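Phosphatidylserine synthase (Haemophilus influenzae, PDB 3HSI) is a phosphatidylserine synthase of the phospholipase D superfamily, an alpha/beta protein built around two mixed beta-sheets. Local coordinates at residues Glu30-Ser35 with Lys39-Glu44; Val87-His92 with Tyr202-Thr207; Ser247-Leu252 with Gly256-Gln261; Ser333-Phe338 with Leu351-Trp356. One frame throughout, in Å; residues are numbered along the deposited sequence.

Contact 1. Residues Glu30-Ser35 with Lys39-Glu44; sequences EFLGSS and KTQIIE
Ser-35 and Lys-39 join the two segments through the backbone: the amide N of Lys-39 donates to the carbonyl O of Ser-35 at 3.0 Å, nearly straight at 176°. This is an i to i+4 bond of the first turn of helix 35-48, into which the chain passes after strand 29-31. Ser-34 stands at the N-cap, its OG accepting from the backbone N of Glu-37. Farther back the backbones diverge, and the CA atoms of Leu-32 and Gln-41 lie 8.8 Å apart. Side chains bridge that gap. CD1 of Leu-32 meets CG of Gln-41 at 3.7 Å and its CB at 3.9 Å, while CD2 stays at 4.0 Å from the same CG. The CB and CG methylenes of Gln-41 thus face the leucine, and the bend at chi2 (-43°) swings the amide away from that line, where OE1 accepts from NZ of Lys-177 and NE2 makes a weak bond to OE1 of Glu-44. The extended chain of Lys-39 leads off to Gln-166 and to a salt bridge with Glu-68. In the fold this is a strand-to-helix connection packed onto the sheet: Leu-32 and Ser-35 both touch Tyr-175 of strand 171-179, the antiparallel neighbour of strand 29-31, and Ile-42 and Ile-43 pack on helix 64-79.

Contact 2. Residues Val87-His92 with Tyr202-Thr207; sequences VLIDWH and YPLDVT
Ile-89, on strand 84-90, is the first residue of its segment to reach across, meeting Leu-204 just past the short strand 202-203. Its CG1 sits between the backbone N and the carbonyl carbon (chi1 55°), which brings the ethyl branch round to the leucine: CG1 lies 3.8 Å and CD1 3.9 Å from CD1 of Leu-204. Asp-90 points away from this contact, and its OD1 accepts from the backbone N of Leu-141. Trp-91 then brings the six-membered part of its indole to Leu-204 and Tyr-202, with CE3 at 3.7 Å from CD2 of Leu-204 and CZ3 at 3.7 Å from CB of Tyr-202. Leu-204 is thus shared, one methyl for the isoleucine and the other for the tryptophan. At the far end of the indole, NE1 bonds to OG1 of Thr-212, which helps to fix the ring's rotation. Within the segment, CD1 of Trp-91 also lies over the centre of the His-92 ring, 3.7 Å above its plane. The contact is apolar packing at one border of a mixed sheet, where strand 127-130 pairs with both strand 84-90 and strand 202-203, and Tyr-111 of helix 107-118 touches both Ile-89 and Leu-204.

Contact 3. Residues Ser247-Leu252 with Gly256-Gln261; sequences SPLFGL and GNELNQ
An N-capped helix start folds back on the strand before it here: Asn-257 caps helix 258-268 against strand 245-252, in the beta-alpha connection at that strand's end. The cap bond is of ordinary length and nearly straight, from N of Asn-260 to OD1 of Asn-257 at 2.9 Å and 178°, although the donor stands above the carbonyl plane. OD1 of Asn-257 also lies 3.2 Å from CA of Gly-251, a close approach of cap and strand backbone. ND2 of Asn-257 donates to O of Gly-253, holding the amide in this orientation. Between strand and helix, O of Phe-250 takes a weak bond (3.5 Å) from N of Leu-259; a water 2.9 Å from this O accepts from N of Glu-258 and may donate to the O. Leu-249 packs on Glu-258 and Leu-259, its CB 3.9 Å from CD1 of Leu-259 and its CD2 3.8 Å from OE1 of Glu-258. A second water, beside the Glu-258 carboxylate, accepts from N of Phe-250 at 2.8 Å.

Contact 4. Residues Ser333-Phe338 with Leu351-Trp356; sequences SNLRRF and LVVRLW
Leu-335 and Phe-338, one helix turn apart, reach from helix 327-341 to three residues of strand 351-356. The closest approach is between the Phe-338 ring and a leucine methyl: CE2 of Phe-338 lies 3.6 Å from CD2 of Leu-351, with CZ of the same ring 4.0 Å from that methyl. Leu-335 divides its two methyls. Leu-335 and Val-353 meet tip to tip (CD1 to CG1, 4.2 Å), whereas Leu-335 and Leu-355 slide past each other in opposite directions (CD2 to CD2, 3.8 Å). Both helix side chains leave with CG trans to the backbone N (chi1 -176° for Leu-335), which extends them to the strand across 11.4 Å at the closest approach of the axes of 333-338 and 351-356. The segments run nearly antiparallel, at 158°, and this lets the helix pair follow Leu-351, Val-353 and Leu-355 in reverse order. A second shell holds these groups: the ring of Phe-338 meets that of Phe-281 with the planes at about 50° and that of Phe-342 edge-to-face, and Leu-335 also touches Phe-281. Ile-346 adjoins Leu-351 and Val-353, and Leu-428 covers Leu-355. Strands 300-306 and 351-356 are parallel neighbours joined through helices 327-341 and 343-348, a beta-alpha-beta crossover in which helix 327-341 packs on both strands, touching Ile-303 and Val-305 of the first, while strand 419-421 pairs with strand 351-356 antiparallel.

How the contacts relate
The four contacts follow one another along the chain, each closing before the next opens, and none touches another. Contacts 1 and 2 belong to one mixed sheet, their centres about 25 Å apart; contacts 3 and 4 belong to the other, about 27 Å between centres. Contacts 2 and 4 are the most distant pair, about 38 Å between centres, on opposite sides of the chain's centre, while contact 3, centred about 14 Å from it, is the most central. Three pack a strand or its end against a helix; contact 2 joins two segments of one sheet far apart in sequence. Together they sample both sheets, consistent with the duplicated architecture of the superfamily.

Contact 1. Residues Glu30-Ser35 with Lys39-Glu44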
loop_
_atom_site.group_PDB
_atom_site.type_symbol
_atom_site.label_atom_id
_atom_site.label_comp_id
_atom_site.label_asym_id
_atom_site.label_seq_id
_atom_site.Cartn_x
_atom_site.Cartn_y
_atom_site.Cartn_z
ATOM N N GLU C 30 35.007 -4.086 -13.046
ATOM C CA GLU C 30 34.730 -4.122 -14.495
ATOM C C GLU C 30 33.241 -3.883 -14.737
ATOM O O GLU C 30 32.399 -4.507 -14.091
ATOM C CB GLU C 30 35.096 -5.474 -15.109
ATOM C CG GLU C 30 36.559 -5.845 -14.958
ATOM C CD GLU C 30 36.888 -7.209 -15.553
ATOM O OE1 GLU C 30 36.097 -7.715 -16.391
ATOM O OE2 GLU C 30 37.950 -7.772 -15.188
ATOM N N PHE C 31 32.928 -2.989 -15.665
ATOM C CA PHE C 31 31.566 -2.827 -16.192
ATOM C C PHE C 31 31.506 -3.728 -17.439
ATOM O O PHE C 31 32.237 -3.486 -18.385
ATOM C CB PHE C 31 31.315 -1.372 -16.618
ATOM C CG PHE C 31 31.332 -0.382 -15.488
ATOM C CD1 PHE C 31 32.498 0.289 -15.148
ATOM C CD2 PHE C 31 30.164 -0.111 -14.759
ATOM C CE1 PHE C 31 32.525 1.205 -14.101
ATOM C CE2 PHE C 31 30.175 0.797 -13.695
ATOM C CZ PHE C 31 31.365 1.456 -13.368
ATOM N N LEU C 32 30.682 -4.771 -17.410
ATOM C CA LEU C 32 30.469 -5.682 -18.555
ATOM C C LEU C 32 29.647 -4.978 -19.628
ATOM O O LEU C 32 28.911 -4.044 -19.325
ATOM C CB LEU C 32 29.743 -6.969 -18.105
ATOM C CG LEU C 32 30.260 -7.729 -16.878
ATOM C CD1 LEU C 32 29.494 -9.054 -16.729
ATOM C CD2 LEU C 32 31.774 -7.982 -16.927
ATOM N N GLY C 33 29.760 -5.428 -20.872
ATOM C CA GLY C 33 29.186 -4.685 -22.000
ATOM C C GLY C 33 27.768 -5.070 -22.412
ATOM O O GLY C 33 27.045 -4.252 -22.975
ATOM N N SER C 34 27.364 -6.307 -22.136
ATOM C CA SER C 34 26.175 -6.858 -22.768
ATOM C C SER C 34 25.673 -8.023 -21.952
ATOM O O SER C 34 26.401 -8.539 -21.104
ATOM C CB SER C 34 26.559 -7.389 -24.136
ATOM O OG SER C 34 27.405 -8.510 -23.939
ATOM N N SER C 35 24.462 -8.470 -22.243
ATOM C CA SER C 35 23.875 -9.608 -21.549
ATOM C C SER C 35 24.565 -10.934 -21.881
ATOM O O SER C 35 24.583 -11.839 -21.067
ATOM C CB SER C 35 22.388 -9.707 -21.848
ATOM O OG SER C 35 22.176 -9.611 -23.227
ATOM N N LYS C 39 26.013 -13.471 -19.035
ATOM C CA LYS C 39 25.897 -14.912 -19.057
ATOM C C LYS C 39 27.271 -15.596 -18.987
ATOM O O LYS C 39 27.481 -16.523 -18.224
ATOM C CB LYS C 39 25.177 -15.379 -20.312
ATOM C CG LYS C 39 24.993 -16.897 -20.305
ATOM C CD LYS C 39 24.271 -17.419 -21.513
ATOM C CE LYS C 39 24.250 -18.912 -21.482
ATOM N NZ LYS C 39 23.703 -19.454 -22.762
ATOM N N THR C 40 28.213 -15.141 -19.792
ATOM C CA THR C 40 29.536 -15.759 -19.771
ATOM C C THR C 40 30.223 -15.630 -18.403
ATOM O O THR C 40 30.790 -16.596 -17.904
ATOM C CB THR C 40 30.369 -15.149 -20.868
ATOM O OG1 THR C 40 29.587 -15.213 -22.069
ATOM C CG2 THR C 40 31.687 -15.937 -21.066
ATOM N N GLN C 41 30.154 -14.440 -17.805
ATOM C CA GLN C 41 30.709 -14.217 -16.473
ATOM C C GLN C 41 30.076 -15.095 -15.387
ATOM O O GLN C 41 30.795 -15.744 -14.642
ATOM C CB GLN C 41 30.679 -12.728 -16.069
ATOM C CG GLN C 41 31.851 -11.919 -16.602
ATOM C CD GLN C 41 33.188 -12.637 -16.488
ATOM O OE1 GLN C 41 33.591 -13.060 -15.415
ATOM N NE2 GLN C 41 33.864 -12.799 -17.609
ATOM N N ILE C 42 28.751 -15.150 -15.331
ATOM C CA ILE C 42 28.052 -16.062 -14.407
ATOM C C ILE C 42 28.649 -17.472 -14.509
ATOM O O ILE C 42 29.110 -18.016 -13.527
ATOM C CB ILE C 42 26.524 -16.117 -14.650
ATOM C CG1 ILE C 42 25.884 -14.775 -14.326
ATOM C CG2 ILE C 42 25.860 -17.224 -13.788
ATOM C CD1 ILE C 42 24.520 -14.638 -14.960
ATOM N N ILE C 43 28.669 -18.028 -15.706
ATOM C CA ILE C 43 29.200 -19.360 -15.918
ATOM C C ILE C 43 30.654 -19.548 -15.440
ATOM O O ILE C 43 30.952 -20.490 -14.709
ATOM C CB ILE C 43 29.045 -19.794 -17.373
ATOM C CG1 ILE C 43 27.549 -19.888 -17.701
ATOM C CG2 ILE C 43 29.771 -21.144 -17.609
ATOM C CD1 ILE C 43 27.234 -20.247 -19.169
ATOM N N GLU C 44 31.526 -18.620 -15.810
ATOM C CA GLU C 44 32.940 -18.673 -15.445
ATOM C C GLU C 44 33.146 -18.582 -13.912
ATOM O O GLU C 44 34.014 -19.275 -13.308
ATOM C CB GLU C 44 33.630 -17.495 -16.125
ATOM C CG GLU C 44 35.109 -17.598 -16.192
ATOM C CD GLU C 44 35.731 -16.503 -17.051
ATOM O OE1 GLU C 44 34.983 -15.757 -17.724
ATOM O OE2 GLU C 44 36.979 -16.392 -17.054
#

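Contact 2. Residues Val87-His92 with Tyr202-Thr207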
loop_
_atom_site.group_PDB
_atom_site.type_symbol
_atom_site.label_atom_id
_atom_site.label_comp_id
_atom_site.label_asym_id
_atom_site.label_seq_id
_atom_site.Cartn_x
_atom_site.Cartn_y
_atom_site.Cartn_z
ATOM N N VAL C 87 20.527 -19.587 -2.796
ATOM C CA VAL C 87 19.875 -18.772 -3.826
ATOM C C VAL C 87 18.587 -18.251 -3.212
ATOM O O VAL C 87 17.691 -19.039 -2.842
ATOM C CB VAL C 87 19.603 -19.584 -5.151
ATOM C CG1 VAL C 87 18.901 -18.731 -6.197
ATOM C CG2 VAL C 87 20.953 -20.158 -5.721
ATOM N N LEU C 88 18.497 -16.929 -3.075
ATOM C CA LEU C 88 17.266 -16.311 -2.531
ATOM C C LEU C 88 16.479 -15.630 -3.657
ATOM O O LEU C 88 17.022 -14.797 -4.373
ATOM C CB LEU C 88 17.586 -15.316 -1.400
ATOM C CG LEU C 88 18.006 -15.835 -0.018
ATOM C CD1 LEU C 88 19.309 -16.660 -0.086
ATOM C CD2 LEU C 88 18.151 -14.698 1.020
ATOM N N ILE C 89 15.222 -16.023 -3.837
ATOM C CA ILE C 89 14.366 -15.384 -4.832
ATOM C C ILE C 89 13.072 -15.003 -4.152
ATOM O O ILE C 89 12.787 -15.454 -3.040
ATOM C CB ILE C 89 14.092 -16.274 -6.122
ATOM C CG1 ILE C 89 13.514 -17.680 -5.789
ATOM C CG2 ILE C 89 15.314 -16.307 -7.032
ATOM C CD1 ILE C 89 14.542 -18.808 -5.522
ATOM N N ASP C 90 12.283 -14.176 -4.812
ATOM C CA ASP C 90 11.038 -13.736 -4.224
ATOM C C ASP C 90 10.131 -14.972 -4.052
ATOM O O ASP C 90 10.007 -15.800 -4.959
ATOM C CB ASP C 90 10.381 -12.669 -5.094
ATOM C CG ASP C 90 9.142 -12.115 -4.456
ATOM O OD1 ASP C 90 9.294 -11.171 -3.644
ATOM O OD2 ASP C 90 8.025 -12.657 -4.727
ATOM N N TRP C 91 9.541 -15.084 -2.871
ATOM C CA TRP C 91 8.644 -16.165 -2.509
ATOM C C TRP C 91 7.382 -16.245 -3.399
ATOM O O TRP C 91 7.094 -17.315 -3.912
ATOM C CB TRP C 91 8.268 -16.005 -1.058
ATOM C CG TRP C 91 7.087 -16.776 -0.591
ATOM C CD1 TRP C 91 5.778 -16.321 -0.487
ATOM C CD2 TRP C 91 7.084 -18.119 -0.101
ATOM N NE1 TRP C 91 4.980 -17.311 0.025
ATOM C CE2 TRP C 91 5.747 -18.421 0.275
ATOM C CE3 TRP C 91 8.077 -19.093 0.064
ATOM C CZ2 TRP C 91 5.375 -19.677 0.798
ATOM C CZ3 TRP C 91 7.712 -20.354 0.594
ATOM C CH2 TRP C 91 6.364 -20.622 0.950
ATOM N N HIS C 92 6.656 -15.134 -3.582
ATOM C CA HIS C 92 5.422 -15.132 -4.399
ATOM C C HIS C 92 5.719 -15.379 -5.897
ATOM O O HIS C 92 5.061 -16.174 -6.565
ATOM C CB HIS C 92 4.683 -13.801 -4.273
ATOM C CG HIS C 92 4.344 -13.416 -2.871
ATOM N ND1 HIS C 92 3.320 -14.015 -2.161
ATOM C CD2 HIS C 92 4.868 -12.470 -2.057
ATOM C CE1 HIS C 92 3.240 -13.464 -0.963
ATOM N NE2 HIS C 92 4.170 -12.529 -0.871
ATOM N N TYR C 202 11.452 -19.728 3.484
ATOM C CA TYR C 202 11.326 -21.175 3.333
ATOM C C TYR C 202 11.998 -21.677 2.080
ATOM O O TYR C 202 12.009 -20.962 1.069
ATOM C CB TYR C 202 9.857 -21.584 3.297
ATOM C CG TYR C 202 9.202 -21.405 4.639
ATOM C CD1 TYR C 202 9.167 -22.456 5.545
ATOM C CD2 TYR C 202 8.662 -20.167 5.023
ATOM C CE1 TYR C 202 8.603 -22.291 6.798
ATOM C CE2 TYR C 202 8.101 -19.997 6.274
ATOM C CZ TYR C 202 8.067 -21.064 7.147
ATOM O OH TYR C 202 7.501 -20.941 8.392
ATOM N N PRO C 203 12.560 -22.905 2.138
ATOM C CA PRO C 203 13.148 -23.519 0.953
ATOM C C PRO C 203 12.055 -23.750 -0.083
ATOM O O PRO C 203 10.957 -24.172 0.264
ATOM C CB PRO C 203 13.693 -24.871 1.466
ATOM C CG PRO C 203 12.976 -25.125 2.739
ATOM C CD PRO C 203 12.642 -23.790 3.319
ATOM N N LEU C 204 12.340 -23.409 -1.330
ATOM C CA LEU C 204 11.404 -23.625 -2.409
ATOM C C LEU C 204 11.665 -24.926 -3.157
ATOM O O LEU C 204 10.846 -25.330 -3.986
ATOM C CB LEU C 204 11.456 -22.454 -3.383
ATOM C CG LEU C 204 10.882 -21.143 -2.846
ATOM C CD1 LEU C 204 11.341 -20.025 -3.723
ATOM C CD2 LEU C 204 9.354 -21.155 -2.696
ATOM N N ASP C 205 12.789 -25.580 -2.866
ATOM C CA ASP C 205 13.133 -26.799 -3.560
ATOM C C ASP C 205 12.724 -28.058 -2.779
ATOM O O ASP C 205 13.353 -29.082 -2.913
ATOM C CB ASP C 205 14.631 -26.825 -3.921
ATOM C CG ASP C 205 15.544 -26.583 -2.711
ATOM O OD1 ASP C 205 15.058 -26.587 -1.550
ATOM O OD2 ASP C 205 16.767 -26.414 -2.929
ATOM N N VAL C 206 11.692 -27.949 -1.952
ATOM C CA VAL C 206 11.075 -29.117 -1.330
ATOM C C VAL C 206 9.588 -29.124 -1.612
ATOM O O VAL C 206 8.990 -28.075 -1.851
ATOM C CB VAL C 206 11.263 -29.181 0.238
ATOM C CG1 VAL C 206 12.722 -29.368 0.624
ATOM C CG2 VAL C 206 10.656 -27.963 0.937
ATOM N N THR C 207 8.988 -30.309 -1.497
ATOM C CA THR C 207 7.582 -30.517 -1.843
ATOM C C THR C 207 6.657 -29.923 -0.792
ATOM O O THR C 207 5.588 -29.398 -1.113
ATOM C CB THR C 207 7.252 -32.028 -2.047
ATOM O OG1 THR C 207 7.657 -32.769 -0.890
ATOM C CG2 THR C 207 7.989 -32.590 -3.243
#

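Contact 3. Residues Ser247-Leu252 with Gly256-Gln261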
loop_
_atom_site.group_PDB
_atom_site.type_symbol
_atom_site.label_atom_id
_atom_site.label_comp_id
_atom_site.label_asym_id
_atom_site.label_seq_id
_atom_site.Cartn_x
_atom_site.Cartn_y
_atom_site.Cartn_z
ATOM N N SER C 247 30.154 2.048 -1.027
ATOM C CA SER C 247 29.310 1.961 0.177
ATOM C C SER C 247 28.009 1.184 -0.095
ATOM O O SER C 247 27.184 1.646 -0.885
ATOM C CB SER C 247 28.977 3.367 0.687
ATOM O OG SER C 247 28.402 3.339 1.998
ATOM N N PRO C 248 27.814 0.007 0.562
ATOM C CA PRO C 248 26.645 -0.844 0.301
ATOM C C PRO C 248 25.412 -0.391 1.084
ATOM O O PRO C 248 25.487 -0.147 2.275
ATOM C CB PRO C 248 27.088 -2.222 0.815
ATOM C CG PRO C 248 27.989 -1.932 1.923
ATOM C CD PRO C 248 28.727 -0.625 1.526
ATOM N N LEU C 249 24.270 -0.350 0.424
ATOM C CA LEU C 249 23.103 0.360 0.968
ATOM C C LEU C 249 21.896 -0.535 0.881
ATOM O O LEU C 249 21.772 -1.255 -0.082
ATOM C CB LEU C 249 22.848 1.623 0.119
ATOM C CG LEU C 249 23.910 2.735 0.119
ATOM C CD1 LEU C 249 23.521 3.859 -0.849
ATOM C CD2 LEU C 249 24.084 3.292 1.563
ATOM N N PHE C 250 20.996 -0.461 1.861
ATOM C CA PHE C 250 19.751 -1.250 1.870
ATOM C C PHE C 250 18.539 -0.360 2.181
ATOM O O PHE C 250 18.629 0.585 2.935
ATOM C CB PHE C 250 19.838 -2.436 2.861
ATOM C CG PHE C 250 18.532 -3.199 3.025
ATOM C CD1 PHE C 250 18.072 -4.050 2.016
ATOM C CD2 PHE C 250 17.749 -3.029 4.166
ATOM C CE1 PHE C 250 16.882 -4.731 2.142
ATOM C CE2 PHE C 250 16.550 -3.705 4.309
ATOM C CZ PHE C 250 16.104 -4.553 3.297
ATOM N N GLY C 251 17.404 -0.662 1.598
ATOM C CA GLY C 251 16.188 0.055 1.960
ATOM C C GLY C 251 14.982 -0.817 1.778
ATOM O O GLY C 251 14.895 -1.583 0.803
ATOM N N LEU C 252 14.058 -0.707 2.724
ATOM C CA LEU C 252 12.741 -1.288 2.573
ATOM C C LEU C 252 11.738 -0.434 3.322
ATOM O O LEU C 252 11.889 -0.249 4.503
ATOM C CB LEU C 252 12.727 -2.747 3.120
ATOM C CG LEU C 252 11.377 -3.452 3.332
ATOM C CD1 LEU C 252 10.595 -3.555 2.043
ATOM C CD2 LEU C 252 11.531 -4.859 4.004
ATOM N N GLY C 256 12.850 5.825 7.347
ATOM C CA GLY C 256 14.184 5.350 7.715
ATOM C C GLY C 256 14.814 4.478 6.639
ATOM O O GLY C 256 15.643 3.615 6.942
ATOM N N ASN C 257 14.457 4.732 5.388
ATOM C CA ASN C 257 14.997 4.011 4.242
ATOM C C ASN C 257 16.296 4.655 3.776
ATOM O O ASN C 257 16.278 5.690 3.088
ATOM C CB ASN C 257 13.954 3.996 3.101
ATOM C CG ASN C 257 14.327 3.094 1.963
ATOM O OD1 ASN C 257 15.488 3.096 1.480
ATOM N ND2 ASN C 257 13.323 2.335 1.461
ATOM N N GLU C 258 17.419 4.042 4.138
ATOM C CA GLU C 258 18.710 4.630 3.817
ATOM C C GLU C 258 18.978 4.790 2.310
ATOM O O GLU C 258 19.430 5.844 1.869
ATOM C CB GLU C 258 19.875 3.859 4.463
ATOM C CG GLU C 258 21.198 4.601 4.196
ATOM C CD GLU C 258 22.349 4.167 5.077
ATOM O OE1 GLU C 258 22.672 2.950 5.085
ATOM O OE2 GLU C 258 22.952 5.059 5.729
ATOM N N LEU C 259 18.700 3.744 1.538
ATOM C CA LEU C 259 18.875 3.793 0.103
ATOM C C LEU C 259 18.120 4.956 -0.521
ATOM O O LEU C 259 18.703 5.747 -1.247
ATOM C CB LEU C 259 18.458 2.472 -0.548
ATOM C CG LEU C 259 18.652 2.423 -2.074
ATOM C CD1 LEU C 259 20.115 2.664 -2.528
ATOM C CD2 LEU C 259 18.105 1.106 -2.636
ATOM N N ASN C 260 16.831 5.068 -0.211
ATOM C CA ASN C 260 16.072 6.190 -0.725
ATOM C C ASN C 260 16.514 7.557 -0.246
ATOM O O ASN C 260 16.516 8.492 -1.025
ATOM C CB ASN C 260 14.581 5.949 -0.535
ATOM C CG ASN C 260 14.134 4.729 -1.316
ATOM O OD1 ASN C 260 14.831 4.288 -2.229
ATOM N ND2 ASN C 260 13.017 4.177 -0.964
ATOM N N GLN C 261 16.904 7.659 1.018
ATOM C CA GLN C 261 17.493 8.896 1.536
ATOM C C GLN C 261 18.756 9.255 0.751
ATOM O O GLN C 261 18.930 10.405 0.374
ATOM C CB GLN C 261 17.803 8.778 3.043
ATOM C CG GLN C 261 16.653 9.198 3.942
ATOM C CD GLN C 261 16.691 8.538 5.342
ATOM O OE1 GLN C 261 17.749 8.099 5.816
ATOM N NE2 GLN C 261 15.523 8.451 5.989
HETATM O O HOH W 1 17.433 1.354 5.514
HETATM O O HOH W 2 21.739 0.805 4.235
#

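Contact 4. Residues Ser333-Phe338 with Leu351-Trp356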
loop_
_atom_site.group_PDB
_atom_site.type_symbol
_atom_site.label_atom_id
_atom_site.label_comp_id
_atom_site.label_asym_id
_atom_site.label_seq_id
_atom_site.Cartn_x
_atom_site.Cartn_y
_atom_site.Cartn_z
ATOM N N SER C 333 3.085 8.562 -22.359
ATOM C CA SER C 333 2.363 9.823 -22.328
ATOM C C SER C 333 2.741 10.676 -21.109
ATOM O O SER C 333 2.716 11.901 -21.184
ATOM C CB SER C 333 0.844 9.645 -22.502
ATOM O OG SER C 333 0.362 8.664 -21.653
ATOM N N ASN C 334 3.150 10.020 -20.021
ATOM C CA ASN C 334 3.717 10.729 -18.889
ATOM C C ASN C 334 5.070 11.399 -19.232
ATOM O O ASN C 334 5.314 12.557 -18.867
ATOM C CB ASN C 334 3.749 9.834 -17.626
ATOM C CG ASN C 334 2.378 9.835 -16.882
ATOM O OD1 ASN C 334 1.903 10.887 -16.470
ATOM N ND2 ASN C 334 1.747 8.679 -16.744
ATOM N N LEU C 335 5.923 10.681 -19.955
ATOM C CA LEU C 335 7.128 11.274 -20.547
ATOM C C LEU C 335 6.800 12.451 -21.482
ATOM O O LEU C 335 7.412 13.518 -21.412
ATOM C CB LEU C 335 7.894 10.208 -21.315
ATOM C CG LEU C 335 9.206 10.707 -21.894
ATOM C CD1 LEU C 335 10.150 11.155 -20.764
ATOM C CD2 LEU C 335 9.816 9.598 -22.714
ATOM N N ARG C 336 5.809 12.281 -22.344
ATOM C CA ARG C 336 5.453 13.379 -23.253
ATOM C C ARG C 336 5.058 14.651 -22.485
ATOM O O ARG C 336 5.462 15.756 -22.861
ATOM C CB ARG C 336 4.362 12.975 -24.256
ATOM C CG ARG C 336 4.319 13.884 -25.503
ATOM C CD ARG C 336 3.276 13.361 -26.481
ATOM N NE ARG C 336 3.258 14.078 -27.753
ATOM C CZ ARG C 336 2.491 15.127 -27.999
ATOM N NH1 ARG C 336 1.688 15.603 -27.053
ATOM N NH2 ARG C 336 2.525 15.709 -29.187
ATOM N N ARG C 337 4.269 14.484 -21.431
ATOM C CA ARG C 337 3.888 15.592 -20.564
ATOM C C ARG C 337 5.088 16.273 -19.884
ATOM O O ARG C 337 5.118 17.497 -19.720
ATOM C CB ARG C 337 2.907 15.118 -19.483
ATOM C CG ARG C 337 2.065 16.240 -18.941
ATOM C CD ARG C 337 0.911 15.748 -18.056
ATOM N NE ARG C 337 1.304 15.623 -16.649
ATOM C CZ ARG C 337 1.625 14.473 -16.044
ATOM N NH1 ARG C 337 1.616 13.323 -16.720
ATOM N NH2 ARG C 337 1.957 14.471 -14.753
ATOM N N PHE C 338 6.046 15.460 -19.459
ATOM C CA PHE C 338 7.275 15.941 -18.851
ATOM C C PHE C 338 8.109 16.755 -19.839
ATOM O O PHE C 338 8.634 17.810 -19.487
ATOM C CB PHE C 338 8.071 14.731 -18.387
ATOM C CG PHE C 338 9.403 15.057 -17.817
ATOM C CD1 PHE C 338 9.515 15.563 -16.525
ATOM C CD2 PHE C 338 10.574 14.791 -18.564
ATOM C CE1 PHE C 338 10.792 15.836 -15.988
ATOM C CE2 PHE C 338 11.844 15.038 -18.045
ATOM C CZ PHE C 338 11.972 15.552 -16.752
ATOM N N LEU C 351 18.158 19.737 -20.717
ATOM C CA LEU C 351 17.601 18.413 -20.447
ATOM C C LEU C 351 17.733 17.587 -21.700
ATOM O O LEU C 351 17.327 18.011 -22.783
ATOM C CB LEU C 351 16.125 18.510 -20.040
ATOM C CG LEU C 351 15.246 17.251 -19.965
ATOM C CD1 LEU C 351 15.729 16.267 -18.886
ATOM C CD2 LEU C 351 13.805 17.634 -19.620
ATOM N N VAL C 352 18.326 16.417 -21.546
ATOM C CA VAL C 352 18.496 15.467 -22.625
ATOM C C VAL C 352 17.629 14.248 -22.309
ATOM O O VAL C 352 17.736 13.654 -21.237
ATOM C CB VAL C 352 19.989 15.062 -22.802
ATOM C CG1 VAL C 352 20.136 13.866 -23.779
ATOM C CG2 VAL C 352 20.796 16.268 -23.355
ATOM N N VAL C 353 16.746 13.900 -23.229
ATOM C CA VAL C 353 15.895 12.751 -23.030
ATOM C C VAL C 353 16.272 11.809 -24.137
ATOM O O VAL C 353 16.233 12.190 -25.300
ATOM C CB VAL C 353 14.390 13.129 -23.082
ATOM C CG1 VAL C 353 13.498 11.860 -23.129
ATOM C CG2 VAL C 353 14.024 13.973 -21.873
ATOM N N ARG C 354 16.665 10.597 -23.783
ATOM C CA ARG C 354 17.053 9.630 -24.788
ATOM C C ARG C 354 16.139 8.440 -24.750
ATOM O O ARG C 354 15.805 7.956 -23.669
ATOM C CB ARG C 354 18.458 9.121 -24.518
ATOM C CG ARG C 354 19.508 9.956 -25.119
ATOM C CD ARG C 354 20.777 9.511 -24.493
ATOM N NE ARG C 354 21.865 10.398 -24.845
ATOM C CZ ARG C 354 22.535 10.352 -25.985
ATOM N NH1 ARG C 354 22.234 9.467 -26.940
ATOM N NH2 ARG C 354 23.520 11.207 -26.159
ATOM N N LEU C 355 15.735 7.976 -25.923
ATOM C CA LEU C 355 14.893 6.801 -26.015
ATOM C C LEU C 355 15.680 5.634 -26.612
ATOM O O LEU C 355 16.237 5.752 -27.722
ATOM C CB LEU C 355 13.675 7.079 -26.882
ATOM C CG LEU C 355 12.607 8.056 -26.357
ATOM C CD1 LEU C 355 11.520 8.155 -27.401
ATOM C CD2 LEU C 355 12.006 7.585 -25.056
ATOM N N TRP C 356 15.689 4.517 -25.882
ATOM C CA TRP C 356 16.405 3.319 -26.309
ATOM C C TRP C 356 15.466 2.424 -27.088
ATOM O O TRP C 356 14.308 2.224 -26.689
ATOM C CB TRP C 356 16.968 2.559 -25.090
ATOM C CG TRP C 356 17.899 1.392 -25.403
ATOM C CD1 TRP C 356 19.281 1.423 -25.432
ATOM C CD2 TRP C 356 17.521 0.017 -25.663
ATOM N NE1 TRP C 356 19.772 0.153 -25.705
ATOM C CE2 TRP C 356 18.725 -0.718 -25.872
ATOM C CE3 TRP C 356 16.284 -0.645 -25.808
ATOM C CZ2 TRP C 356 18.735 -2.096 -26.171
ATOM C CZ3 TRP C 356 16.276 -2.002 -26.107
ATOM C CH2 TRP C 356 17.520 -2.730 -26.276
#